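Local coordinates for carbohydrate-binding module family 14 protein (Pseudocercospora fuligena, PDB 4Z4A) that probably binds chitin through a carbohydrate-binding module of family 14, as a fungal effector related to the avirulence protein recognised by the Cf-4 receptor, at residues Leu45-Lys50 with Leu79-Asn84. Residues are numbered along the deposited sequence; the frame is centred on the assembly and turned at random.
Sequences LYPSPK and LLWNDN. With EDO (1,2-ethanediol), chain R.
Chi1 near trans in Trp-81 (-169°) and Asp-83 (-154°) swings an indole and a carboxylate toward the ring of Pro-47. The setting is the chitin-binding Peritrophin-A (CBM14) fold, in which strand 45-48 is an outer strand, within this chain, of a three-stranded antiparallel sheet and strand 80-82 belongs to a two-stranded one. As a worked example, the two small sheets meet here without a direct hydrogen bond between the segments: side chains of 79-84 pack on the backbone as well as the side chains of 45-48. The indole lies obliquely against the strand: its CD1 is 4.0 Å from Pro-47 CB, and CZ2 on the benzo ring is 4.2 Å from Leu-45 CB. Between these apolar touches, Tyr-46 O stands above one ring face, offset toward the rim. A stack with Tyr-55 ties the same indole to the middle strand of the larger sheet. Rotation of the indole is restrained at its edge, where Trp-81 NE1 donates to Asp-83 OD1 over 2.9 Å in a fairly straight bond (163°) on the anti side of the carboxylate. Lys-86 forms a salt bridge with that oxygen and also bonds Leu-45 O, bridging the segments; its charge would be expected to favour an ionised carboxylate. Pro-47 CD rests 3.4 Å from Asp-83 OD1, while Asp-83 OD2 accepts a 2.9 Å hydrogen bond from O1 of a 1,2-ethanediol, probably from the crystallisation liquor.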
# COMPACT_ATOMS: atom_id res chain seq x y z
N LEU B 45 4.46 7.06 0.81
CA LEU B 45 4.40 6.43 2.13
C LEU B 45 5.45 7.04 3.04
O LEU B 45 6.62 7.19 2.64
CB LEU B 45 4.62 4.92 2.01
CG LEU B 45 3.60 4.11 1.20
CD1 LEU B 45 4.01 2.66 1.05
CD2 LEU B 45 2.26 4.20 1.88
N TYR B 46 5.06 7.29 4.29
CA TYR B 46 5.89 8.05 5.23
C TYR B 46 5.71 7.48 6.63
O TYR B 46 4.68 6.91 6.94
CB TYR B 46 5.43 9.52 5.25
CG TYR B 46 5.28 10.17 3.88
CD1 TYR B 46 4.06 10.08 3.19
CD2 TYR B 46 6.33 10.82 3.26
CE1 TYR B 46 3.91 10.65 1.94
CE2 TYR B 46 6.18 11.36 2.01
CZ TYR B 46 4.95 11.28 1.35
OH TYR B 46 4.79 11.81 0.09
N PRO B 47 6.72 7.65 7.49
CA PRO B 47 6.56 7.35 8.89
C PRO B 47 5.51 8.28 9.50
O PRO B 47 5.30 9.38 8.97
CB PRO B 47 7.94 7.63 9.49
CG PRO B 47 8.77 8.22 8.43
CD PRO B 47 8.04 8.18 7.14
N SER B 48 4.86 7.82 10.54
CA SER B 48 4.01 8.68 11.35
C SER B 48 4.86 9.27 12.47
O SER B 48 5.45 8.52 13.25
CB SER B 48 2.87 7.90 11.95
OG SER B 48 2.28 8.62 13.01
N PRO B 49 4.90 10.62 12.58
CA PRO B 49 5.56 11.21 13.75
C PRO B 49 4.81 10.90 15.05
O PRO B 49 5.28 11.24 16.12
CB PRO B 49 5.56 12.72 13.46
CG PRO B 49 5.01 12.91 12.09
CD PRO B 49 4.25 11.65 11.74
N LYS B 50 3.67 10.24 14.97
CA LYS B 50 2.85 9.99 16.14
C LYS B 50 2.91 8.56 16.71
O LYS B 50 2.58 8.35 17.87
CB LYS B 50 1.43 10.43 15.79
CG LYS B 50 0.30 9.94 16.66
CD LYS B 50 -1.04 10.36 16.05
CE LYS B 50 -1.03 11.79 15.51
NZ LYS B 50 -2.24 12.09 14.71
N LEU B 79 3.56 -5.30 14.79
CA LEU B 79 4.45 -4.88 13.71
C LEU B 79 4.69 -3.39 13.83
O LEU B 79 3.83 -2.65 14.34
CB LEU B 79 3.84 -5.24 12.36
CG LEU B 79 3.51 -6.71 12.10
CD1 LEU B 79 3.04 -6.90 10.66
CD2 LEU B 79 4.71 -7.59 12.39
N LEU B 80 5.86 -2.97 13.38
CA LEU B 80 6.30 -1.60 13.46
C LEU B 80 6.69 -1.16 12.05
O LEU B 80 7.10 -1.96 11.23
CB LEU B 80 7.51 -1.47 14.38
CG LEU B 80 7.30 -1.87 15.85
CD1 LEU B 80 8.58 -1.59 16.59
CD2 LEU B 80 6.07 -1.22 16.50
N TRP B 81 6.63 0.14 11.82
CA TRP B 81 7.07 0.68 10.52
C TRP B 81 8.55 0.50 10.26
O TRP B 81 9.39 0.74 11.15
CB TRP B 81 6.76 2.14 10.45
CG TRP B 81 6.95 2.73 9.06
CD1 TRP B 81 7.82 3.70 8.71
CD2 TRP B 81 6.22 2.38 7.87
NE1 TRP B 81 7.69 4.01 7.37
CE2 TRP B 81 6.68 3.23 6.84
CE3 TRP B 81 5.16 1.50 7.59
CZ2 TRP B 81 6.18 3.17 5.54
CZ3 TRP B 81 4.66 1.44 6.31
CH2 TRP B 81 5.17 2.28 5.30
N ASN B 82 8.86 0.07 9.04
CA ASN B 82 10.24 -0.10 8.58
C ASN B 82 10.31 0.78 7.33
O ASN B 82 9.89 0.36 6.25
CB ASN B 82 10.53 -1.54 8.23
CG ASN B 82 11.87 -1.77 7.54
OD1 ASN B 82 12.62 -0.84 7.17
ND2 ASN B 82 12.15 -3.02 7.26
N ASP B 83 10.80 1.99 7.53
CA ASP B 83 10.88 2.95 6.41
C ASP B 83 11.86 2.60 5.31
O ASP B 83 11.72 3.15 4.18
CB ASP B 83 11.18 4.33 6.95
CG ASP B 83 10.67 5.44 6.04
OD1 ASP B 83 9.47 5.49 5.69
OD2 ASP B 83 11.52 6.27 5.66
N ASN B 84 12.83 1.74 5.58
CA ASN B 84 13.75 1.24 4.55
C ASN B 84 13.05 0.50 3.42
O ASN B 84 13.42 0.64 2.26
CB ASN B 84 14.83 0.34 5.15
CG ASN B 84 15.69 1.06 6.16
OD1 ASN B 84 15.92 0.57 7.28
ND2 ASN B 84 16.08 2.23 5.82
C1 EDO R . 13.00 8.07 8.53
O1 EDO R . 13.56 7.60 7.31
C2 EDO R . 12.43 6.92 9.34
O2 EDO R . 12.08 7.41 10.64